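Local coordinates for protein 11S globulin (Wrightia tinctoria, PDB 5WXU) that probably serves as a hexameric seed storage protein and binds the plant hormone auxin (indole-3-acetic acid), at residues 27-34 / 190-198; 222-231 / 246-257. One frame throughout, in Å; residues are numbered along the deposited sequence. Where two conformers were deposited one is given.

Interaction 1 of 2, residues 27-34 / 190-198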
loop_
_atom_site.group_PDB
_atom_site.type_symbol
_atom_site.label_atom_id
_atom_site.label_comp_id
_atom_site.label_asym_id
_atom_site.label_seq_id
_atom_site.Cartn_x
_atom_site.Cartn_y
_atom_site.Cartn_z
ATOM N N SER B 27 5.330 9.221 25.059
ATOM C CA SER B 27 4.874 9.522 23.655
ATOM C C SER B 27 5.514 8.550 22.678
ATOM O O SER B 27 6.340 7.730 23.081
ATOM C CB SER B 27 5.195 10.982 23.265
ATOM O OG SER B 27 6.582 11.132 23.014
ATOM N N ARG B 28 5.224 8.765 21.394
ATOM C CA ARG B 28 5.897 8.050 20.309
ATOM C C ARG B 28 7.395 8.239 20.361
ATOM O O ARG B 28 8.101 7.432 19.763
ATOM C CB ARG B 28 5.405 8.508 18.922
ATOM C CG ARG B 28 3.916 8.280 18.680
ATOM C CD ARG B 28 3.621 8.472 17.162
ATOM N NE ARG B 28 2.262 8.873 16.791
ATOM C CZ ARG B 28 1.770 10.081 16.912
ATOM N NH1 ARG B 28 2.448 11.028 17.539
ATOM N NH2 ARG B 28 0.548 10.335 16.441
ATOM N N GLN B 29 7.850 9.338 20.933
ATOM C CA GLN B 29 9.258 9.708 20.955
ATOM C C GLN B 29 9.795 9.366 22.317
ATOM O O GLN B 29 9.678 10.162 23.237
ATOM C CB GLN B 29 9.457 11.186 20.599
ATOM C CG GLN B 29 9.205 11.525 19.124
ATOM C CD GLN B 29 10.403 11.240 18.242
ATOM O OE1 GLN B 29 11.269 10.444 18.603
ATOM N NE2 GLN B 29 10.442 11.833 17.082
ATOM N N SER B 30 10.452 8.230 22.413
ATOM C CA SER B 30 10.967 7.743 23.680
ATOM C C SER B 30 12.399 7.269 23.578
ATOM O O SER B 30 13.044 7.428 22.549
ATOM C CB SER B 30 10.022 6.656 24.233
ATOM O OG SER B 30 10.306 6.321 25.585
ATOM N N SER B 31 12.917 6.701 24.672
ATOM C CA SER B 31 14.279 6.151 24.686
ATOM C C SER B 31 14.495 5.433 26.005
ATOM O O SER B 31 13.815 5.711 26.931
ATOM C CB SER B 31 15.354 7.248 24.554
ATOM O OG SER B 31 15.164 8.313 25.483
ATOM N N PRO B 32 15.429 4.481 26.069
ATOM C CA PRO B 32 15.601 3.754 27.319
ATOM C C PRO B 32 16.162 4.611 28.419
ATOM O O PRO B 32 16.822 5.623 28.117
ATOM C CB PRO B 32 16.573 2.618 26.977
ATOM C CG PRO B 32 16.991 2.807 25.592
ATOM C CD PRO B 32 16.259 3.969 24.980
ATOM N N GLN B 33 15.829 4.173 29.657
ATOM C CA GLN B 33 16.306 4.653 30.986
ATOM C C GLN B 33 17.638 5.349 30.986
ATOM O O GLN B 33 17.728 6.497 31.405
ATOM C CB GLN B 33 16.331 3.482 32.009
ATOM C CG GLN B 33 15.064 3.394 32.875
ATOM C CD GLN B 33 14.656 1.969 33.273
ATOM O OE1 GLN B 33 13.460 1.674 33.417
ATOM N NE2 GLN B 33 15.645 1.085 33.460
ATOM N N SER B 34 18.661 4.630 30.540
ATOM C CA SER B 34 20.009 5.167 30.366
ATOM C C SER B 34 19.974 6.542 29.682
ATOM O O SER B 34 20.956 7.287 29.664
ATOM C CB SER B 34 20.833 4.174 29.537
ATOM O OG SER B 34 22.183 4.561 29.427
ATOM N N GLU B 190 3.767 0.487 18.431
ATOM C CA GLU B 190 2.501 0.321 19.142
ATOM C C GLU B 190 2.586 0.827 20.607
ATOM O O GLU B 190 1.544 1.077 21.185
ATOM C CB GLU B 190 2.037 -1.134 19.149
ATOM C CG GLU B 190 1.579 -1.668 17.779
ATOM C CD GLU B 190 0.996 -3.073 17.810
ATOM O OE1 GLU B 190 1.073 -3.785 18.840
ATOM O OE2 GLU B 190 0.416 -3.469 16.768
ATOM N N ASN B 191 3.788 1.019 21.155
ATOM C CA ASN B 191 3.921 1.491 22.520
ATOM C C ASN B 191 4.190 2.965 22.535
ATOM O O ASN B 191 5.329 3.389 22.269
ATOM C CB ASN B 191 5.051 0.757 23.190
ATOM C CG ASN B 191 5.375 1.288 24.559
ATOM O OD1 ASN B 191 4.538 1.958 25.224
ATOM N ND2 ASN B 191 6.631 1.045 24.969
ATOM N N GLN B 192 3.183 3.766 22.849
ATOM C CA GLN B 192 3.353 5.211 22.890
ATOM C C GLN B 192 3.642 5.761 24.276
ATOM O O GLN B 192 3.595 6.988 24.485
ATOM C CB GLN B 192 2.131 5.958 22.318
ATOM C CG GLN B 192 1.812 5.629 20.880
ATOM C CD GLN B 192 0.800 6.564 20.233
ATOM O OE1 GLN B 192 0.607 7.705 20.673
ATOM N NE2 GLN B 192 0.240 6.129 19.116
ATOM N N LEU B 193 3.831 4.868 25.231
ATOM C CA LEU B 193 4.008 5.287 26.626
ATOM C C LEU B 193 5.491 5.643 26.848
ATOM O O LEU B 193 5.856 6.768 26.627
ATOM C CB LEU B 193 3.463 4.294 27.609
ATOM C CG LEU B 193 1.946 4.155 27.582
ATOM C CD1 LEU B 193 1.483 2.864 28.216
ATOM C CD2 LEU B 193 1.310 5.347 28.325
ATOM N N ASP B 194 6.293 4.693 27.300
ATOM C CA ASP B 194 7.715 4.866 27.439
ATOM C C ASP B 194 8.284 3.425 27.481
ATOM O O ASP B 194 7.529 2.416 27.404
ATOM C CB ASP B 194 8.033 5.665 28.702
ATOM C CG ASP B 194 7.381 5.005 29.965
ATOM O OD1 ASP B 194 7.593 3.820 30.213
ATOM O OD2 ASP B 194 6.578 5.667 30.662
ATOM N N GLN B 195 9.588 3.303 27.622
ATOM C CA GLN B 195 10.243 2.031 27.383
ATOM C C GLN B 195 10.276 1.127 28.620
ATOM O O GLN B 195 11.364 0.697 29.081
ATOM C CB GLN B 195 11.665 2.286 26.825
ATOM C CG GLN B 195 11.662 3.138 25.560
ATOM C CD GLN B 195 10.820 2.463 24.482
ATOM O OE1 GLN B 195 11.176 1.410 24.015
ATOM N NE2 GLN B 195 9.670 3.027 24.166
ATOM N N ASN B 196 9.092 0.832 29.125
ATOM C CA ASN B 196 8.892 -0.011 30.315
ATOM C C ASN B 196 7.621 -0.781 30.084
ATOM O O ASN B 196 6.645 -0.229 29.558
ATOM C CB ASN B 196 8.743 0.819 31.600
ATOM C CG ASN B 196 9.966 1.663 31.897
ATOM O OD1 ASN B 196 10.002 2.890 31.566
ATOM N ND2 ASN B 196 11.013 1.021 32.412
ATOM N N LEU B 197 7.619 -2.075 30.455
ATOM C CA LEU B 197 6.417 -2.864 30.294
ATOM C C LEU B 197 5.379 -2.629 31.382
ATOM O O LEU B 197 5.732 -2.678 32.593
ATOM C CB LEU B 197 6.791 -4.353 30.276
ATOM C CG LEU B 197 5.685 -5.342 30.060
ATOM C CD1 LEU B 197 5.070 -5.169 28.670
ATOM C CD2 LEU B 197 6.215 -6.773 30.216
ATOM N N ARG B 198 4.126 -2.495 30.964
ATOM C CA ARG B 198 2.961 -2.552 31.806
ATOM C C ARG B 198 2.228 -3.827 31.623
ATOM O O ARG B 198 2.043 -4.319 30.478
ATOM C CB ARG B 198 1.945 -1.437 31.501
ATOM C CG ARG B 198 2.262 -0.061 32.014
ATOM C CD ARG B 198 3.254 0.663 31.210
ATOM N NE ARG B 198 3.353 2.096 31.550
ATOM C CZ ARG B 198 4.384 2.803 31.192
ATOM N NH1 ARG B 198 5.363 2.240 30.522
ATOM N NH2 ARG B 198 4.482 4.074 31.530
HETATM O O HOH W 1 7.201 5.057 23.990
HETATM O O HOH W 2 2.346 9.760 21.392
HETATM O O HOH W 3 11.449 5.472 28.495
HETATM O O HOH W 4 13.850 2.343 30.299
#
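The backbone N of Ser27 is shared by two carbonyls: it donates to Leu193 O at 3.0 Å and more weakly to Gln192 O at 2.9 Å. Water 1 extends the join by donating to both Ser27 O and Asn191 O. Next along the chain, Arg28 and Gln192 run side by side in the same direction, with Arg28 CG 3.9 Å from Gln192 CD and the guanidinium and amide planes 27° apart. Water 2 ties Arg28 N to Gln192 OE1, while the guanidinium itself pairs with Asp185 of a second subunit and OE1 also meets Thr410 there. Ser30 OG, turned anti to N (chi1 -168°), comes within 3.5 Å of Asp194 CA; it accepts a hydrogen bond from water 3, which accepts from Gln195 N, and it also bonds to Glu43 of the second subunit. Within the 190-198 loop, Arg198 grips Asp194 end-on, NH1 to OD1 at 2.8 Å and NH2 to OD2. With an ST turn at Ser27 and an Asx turn at Asn191 at one end, the arrangement is an irregular stretch at the start of the modelled chain, lying along a loop of the N-terminal cupin domain, at a subunit interface of the 11S hexamer.

Interaction 2 of 2, residues 222-231 / 246-257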
loop_
_atom_site.group_PDB
_atom_site.type_symbol
_atom_site.label_atom_id
_atom_site.label_comp_id
_atom_site.label_asym_id
_atom_site.label_seq_id
_atom_site.Cartn_x
_atom_site.Cartn_y
_atom_site.Cartn_z
ATOM N N TRP B 222 2.555 -3.795 37.356
ATOM C CA TRP B 222 1.793 -4.998 37.282
ATOM C C TRP B 222 0.624 -4.816 38.230
ATOM O O TRP B 222 0.823 -4.640 39.424
ATOM C CB TRP B 222 2.705 -6.180 37.670
ATOM C CG TRP B 222 2.176 -7.534 37.574
ATOM C CD1 TRP B 222 0.914 -7.937 37.939
ATOM C CD2 TRP B 222 2.872 -8.738 37.149
ATOM N NE1 TRP B 222 0.786 -9.309 37.753
ATOM C CE2 TRP B 222 1.980 -9.824 37.327
ATOM C CE3 TRP B 222 4.197 -9.009 36.730
ATOM C CZ2 TRP B 222 2.309 -11.145 36.968
ATOM C CZ3 TRP B 222 4.553 -10.376 36.400
ATOM C CH2 TRP B 222 3.595 -11.406 36.515
ATOM N N ASN B 223 -0.590 -4.844 37.739
ATOM C CA ASN B 223 -1.693 -4.396 38.534
ATOM C C ASN B 223 -3.026 -5.000 38.069
ATOM O O ASN B 223 -3.241 -5.223 36.872
ATOM C CB ASN B 223 -1.755 -2.862 38.227
ATOM C CG ASN B 223 -2.737 -2.106 39.062
ATOM O OD1 ASN B 223 -2.759 -2.262 40.300
ATOM N ND2 ASN B 223 -3.562 -1.229 38.404
ATOM N N ASN B 224 -3.933 -5.268 39.012
ATOM C CA ASN B 224 -5.310 -5.551 38.744
ATOM C C ASN B 224 -6.027 -4.212 38.447
ATOM O O ASN B 224 -6.188 -3.348 39.353
ATOM C CB ASN B 224 -5.981 -6.227 39.968
ATOM C CG ASN B 224 -7.457 -6.467 39.796
ATOM O OD1 ASN B 224 -8.115 -5.944 38.904
ATOM N ND2 ASN B 224 -8.039 -7.300 40.712
ATOM N N VAL B 225 -6.443 -4.016 37.205
ATOM C CA VAL B 225 -7.012 -2.703 36.789
ATOM C C VAL B 225 -8.287 -2.256 37.452
ATOM O O VAL B 225 -8.628 -1.049 37.368
ATOM C CB VAL B 225 -7.253 -2.602 35.221
ATOM C CG1 VAL B 225 -5.981 -2.802 34.505
ATOM C CG2 VAL B 225 -8.343 -3.444 34.680
ATOM N N PHE B 226 -8.986 -3.191 38.128
ATOM C CA PHE B 226 -10.208 -2.871 38.814
ATOM C C PHE B 226 -9.941 -2.277 40.190
ATOM O O PHE B 226 -10.774 -1.552 40.689
ATOM C CB PHE B 226 -11.078 -4.110 38.968
ATOM C CG PHE B 226 -11.519 -4.722 37.662
ATOM C CD1 PHE B 226 -12.279 -3.996 36.782
ATOM C CD2 PHE B 226 -11.134 -6.022 37.304
ATOM C CE1 PHE B 226 -12.656 -4.532 35.566
ATOM C CE2 PHE B 226 -11.502 -6.562 36.091
ATOM C CZ PHE B 226 -12.316 -5.829 35.242
ATOM N N GLN B 227 -8.766 -2.547 40.754
ATOM C CA GLN B 227 -8.399 -2.019 42.064
ATOM C C GLN B 227 -8.395 -0.504 42.204
ATOM O O GLN B 227 -8.865 -0.015 43.216
ATOM C CB GLN B 227 -7.057 -2.627 42.547
ATOM C CG GLN B 227 -7.282 -4.081 42.923
ATOM C CD GLN B 227 -6.049 -4.811 43.431
ATOM O OE1 GLN B 227 -4.975 -4.245 43.520
ATOM N NE2 GLN B 227 -6.252 -6.059 43.900
ATOM N N PRO B 228 -7.833 0.250 41.230
ATOM C CA PRO B 228 -7.793 1.737 41.415
ATOM C C PRO B 228 -9.056 2.468 41.105
ATOM O O PRO B 228 -9.014 3.663 40.879
ATOM C CB PRO B 228 -6.658 2.168 40.481
ATOM C CG PRO B 228 -6.552 1.085 39.453
ATOM C CD PRO B 228 -6.870 -0.194 40.190
ATOM N N LEU B 229 -10.202 1.796 41.084
ATOM C CA LEU B 229 -11.484 2.365 40.728
ATOM C C LEU B 229 -12.426 2.306 41.953
ATOM O O LEU B 229 -12.314 1.406 42.863
ATOM C CB LEU B 229 -12.085 1.578 39.578
ATOM C CG LEU B 229 -11.223 1.532 38.287
ATOM C CD1 LEU B 229 -11.849 0.712 37.181
ATOM C CD2 LEU B 229 -10.976 2.954 37.790
ATOM N N ASP B 230 -13.398 3.217 41.970
ATOM C CA ASP B 230 -14.461 3.220 42.987
ATOM C C ASP B 230 -15.416 2.117 42.655
ATOM O O ASP B 230 -16.013 2.107 41.591
ATOM C CB ASP B 230 -15.180 4.574 42.948
ATOM C CG ASP B 230 -16.358 4.685 43.891
ATOM O OD1 ASP B 230 -16.803 3.688 44.522
ATOM O OD2 ASP B 230 -16.793 5.834 44.059
ATOM N N PRO B 231 -15.589 1.134 43.575
ATOM C CA PRO B 231 -16.494 0.044 43.244
ATOM C C PRO B 231 -17.917 0.428 43.033
ATOM O O PRO B 231 -18.608 -0.267 42.261
ATOM C CB PRO B 231 -16.341 -0.937 44.425
ATOM C CG PRO B 231 -15.896 -0.086 45.547
ATOM C CD PRO B 231 -15.041 1.022 44.955
ATOM N N LYS B 246 -16.412 -5.718 44.186
ATOM C CA LYS B 246 -15.331 -6.012 45.146
ATOM C C LYS B 246 -14.617 -7.341 44.948
ATOM O O LYS B 246 -13.396 -7.404 45.157
ATOM C CB LYS B 246 -15.839 -5.872 46.589
ATOM C CG LYS B 246 -15.876 -4.395 46.988
ATOM C CD LYS B 246 -16.423 -4.213 48.395
ATOM C CE LYS B 246 -16.304 -2.749 48.823
ATOM N NZ LYS B 246 -16.569 -2.505 50.275
ATOM N N LYS B 247 -15.355 -8.317 44.441
ATOM C CA LYS B 247 -14.791 -9.581 43.960
ATOM C C LYS B 247 -13.907 -9.371 42.695
ATOM O O LYS B 247 -12.846 -10.034 42.585
ATOM C CB LYS B 247 -15.883 -10.600 43.698
ATOM C CG LYS B 247 -16.636 -11.019 44.983
ATOM C CD LYS B 247 -17.824 -11.960 44.728
ATOM C CE LYS B 247 -18.499 -12.274 46.081
ATOM N NZ LYS B 247 -19.871 -12.831 45.922
ATOM N N LEU B 248 -14.324 -8.466 41.768
ATOM C CA LEU B 248 -13.416 -8.104 40.640
ATOM C C LEU B 248 -12.105 -7.530 41.121
ATOM O O LEU B 248 -11.010 -7.804 40.556
ATOM C CB LEU B 248 -14.052 -7.139 39.655
ATOM C CG LEU B 248 -14.917 -7.750 38.563
ATOM C CD1 LEU B 248 -16.123 -8.414 39.099
ATOM C CD2 LEU B 248 -15.374 -6.662 37.568
ATOM N N GLN B 249 -12.195 -6.741 42.188
ATOM C CA GLN B 249 -11.023 -6.105 42.818
ATOM C C GLN B 249 -10.219 -7.060 43.659
ATOM O O GLN B 249 -9.135 -6.718 44.092
ATOM C CB GLN B 249 -11.425 -4.858 43.653
ATOM C CG GLN B 249 -12.180 -3.824 42.830
ATOM C CD GLN B 249 -12.545 -2.599 43.644
ATOM O OE1 GLN B 249 -13.121 -2.709 44.719
ATOM N NE2 GLN B 249 -12.173 -1.419 43.142
ATOM N N SER B 250 -10.760 -8.254 43.858
ATOM C CA SER B 250 -10.026 -9.369 44.442
ATOM C C SER B 250 -9.695 -9.073 45.862
ATOM O O SER B 250 -8.671 -9.474 46.327
ATOM C CB SER B 250 -8.723 -9.675 43.684
ATOM O OG SER B 250 -8.222 -10.999 43.971
ATOM N N GLU B 251 -10.522 -8.323 46.556
ATOM C CA GLU B 251 -10.165 -8.060 47.929
ATOM C C GLU B 251 -10.366 -9.393 48.705
ATOM O O GLU B 251 -11.251 -10.272 48.368
ATOM C CB GLU B 251 -10.785 -6.748 48.497
ATOM C CG GLU B 251 -9.810 -5.502 48.512
ATOM C CD GLU B 251 -8.517 -5.603 47.629
ATOM O OE1 GLU B 251 -7.546 -6.335 48.010
ATOM O OE2 GLU B 251 -8.428 -4.915 46.570
ATOM N N ASN B 252 -9.423 -9.578 49.621
ATOM C CA ASN B 252 -9.294 -10.802 50.399
ATOM C C ASN B 252 -9.070 -12.043 49.551
ATOM O O ASN B 252 -9.444 -13.122 49.978
ATOM C CB ASN B 252 -10.518 -11.019 51.298
ATOM C CG ASN B 252 -10.842 -9.794 52.131
ATOM O OD1 ASN B 252 -9.932 -9.163 52.704
ATOM N ND2 ASN B 252 -12.133 -9.423 52.172
ATOM N N ASP B 253 -8.485 -11.898 48.348
ATOM C CA ASP B 253 -8.253 -13.038 47.441
ATOM C C ASP B 253 -6.828 -12.825 46.974
ATOM O O ASP B 253 -6.584 -11.942 46.141
ATOM C CB ASP B 253 -9.331 -13.017 46.335
ATOM C CG ASP B 253 -9.075 -14.008 45.173
ATOM O OD1 ASP B 253 -8.081 -14.784 45.212
ATOM O OD2 ASP B 253 -9.920 -13.997 44.221
ATOM N N PHE B 254 -5.884 -13.588 47.542
ATOM C CA PHE B 254 -4.459 -13.487 47.318
ATOM C C PHE B 254 -3.873 -14.749 46.650
ATOM O O PHE B 254 -2.915 -15.356 47.133
ATOM C CB PHE B 254 -3.759 -13.222 48.662
ATOM C CG PHE B 254 -4.328 -12.035 49.396
ATOM C CD1 PHE B 254 -4.115 -10.739 48.914
ATOM C CD2 PHE B 254 -5.141 -12.216 50.533
ATOM C CE1 PHE B 254 -4.658 -9.629 49.555
ATOM C CE2 PHE B 254 -5.675 -11.123 51.186
ATOM C CZ PHE B 254 -5.447 -9.827 50.693
ATOM N N ARG B 255 -4.424 -15.099 45.498
ATOM C CA ARG B 255 -3.918 -16.240 44.705
ATOM C C ARG B 255 -2.857 -15.861 43.667
ATOM O O ARG B 255 -2.329 -16.736 42.959
ATOM C CB ARG B 255 -5.082 -16.913 44.031
ATOM C CG ARG B 255 -6.018 -17.610 45.036
ATOM C CD ARG B 255 -7.219 -18.194 44.408
ATOM N NE ARG B 255 -8.045 -17.167 43.757
ATOM C CZ ARG B 255 -8.929 -17.385 42.789
ATOM N NH1 ARG B 255 -9.187 -18.603 42.311
ATOM N NH2 ARG B 255 -9.561 -16.367 42.281
ATOM N N GLY B 256 -2.525 -14.596 43.561
ATOM C CA GLY B 256 -1.602 -14.168 42.526
ATOM C C GLY B 256 -2.381 -14.101 41.213
ATOM O O GLY B 256 -3.592 -13.834 41.172
ATOM N N TYR B 257 -1.660 -14.318 40.121
ATOM C CA TYR B 257 -2.254 -14.082 38.790
ATOM C C TYR B 257 -2.327 -15.324 37.952
ATOM O O TYR B 257 -2.586 -15.273 36.742
ATOM C CB TYR B 257 -1.444 -12.979 38.086
ATOM C CG TYR B 257 -1.514 -11.675 38.809
ATOM C CD1 TYR B 257 -0.638 -11.355 39.809
ATOM C CD2 TYR B 257 -2.528 -10.795 38.536
ATOM C CE1 TYR B 257 -0.801 -10.165 40.506
ATOM C CE2 TYR B 257 -2.655 -9.594 39.182
ATOM C CZ TYR B 257 -1.772 -9.268 40.146
ATOM O OH TYR B 257 -1.969 -8.049 40.783
HETATM O O HOH W 5 -2.994 -5.863 41.542
#
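Gln249 reaches across with an extended chain, and its NE2 serves two backbone acceptors: Phe226 O at 2.8 Å, nearly straight at 172°, and Leu229 O in a weak, bent bond. In return, Gln227 NE2 donates to Gln249 O at 3.0 Å and to Asn205. Asn224 uses both ends of its amide: ND2 gives one N-H to Leu248 O at 3.0 Å, on a lone pair and almost linear, and the other to Gly204 O, while OD1 accepts from Phe226 N in an Asx turn. Water 5 accepts from Asn224 N, donates to Gln227 OE1 and meets Tyr257 OH at 2.5 Å. Ring contacts complete the join: Leu248 CD2 sits over the centre of the Phe226 ring, a CH-pi contact, and Trp222 presents its edge to the Tyr257 face, with NE1 3.1 Å above the ring. Replacing Tyr257 by an alanine removes ring and hydroxyl, which would probably leave the Trp222 edge without its facing ring and water 5 less firmly held. The C-terminal turn of helix 242-248, closed by a Schellman motif at Ser250, is thus fastened by side-chain amides to the turns following strand 221-224, where the cupin barrel passes into its helical extension.

Interaction 1 and interaction 2 follow one another along the chain; their centres are 26 Å apart and their nearest atoms about 6 Å, without touching. Sheet pairing connects them: strand 198-201, which begins where the 190-198 loop ends, runs parallel to strand 221-224, and Asn223 bonds through its backbone to Arg199 and Phe201. Both contacts also face a second subunit. Interaction 1 meets it through Arg28, Ser30 and Gln192 and reaches a third subunit as well, whereas interaction 2 presents Asp230 to Arg364 and Glu251 to Lys372 of the second. Neither includes Gly119, Cys120 or Pro121, which line an auxin pocket, nor Arg427, a further auxin-binding residue; both lie away from these sites.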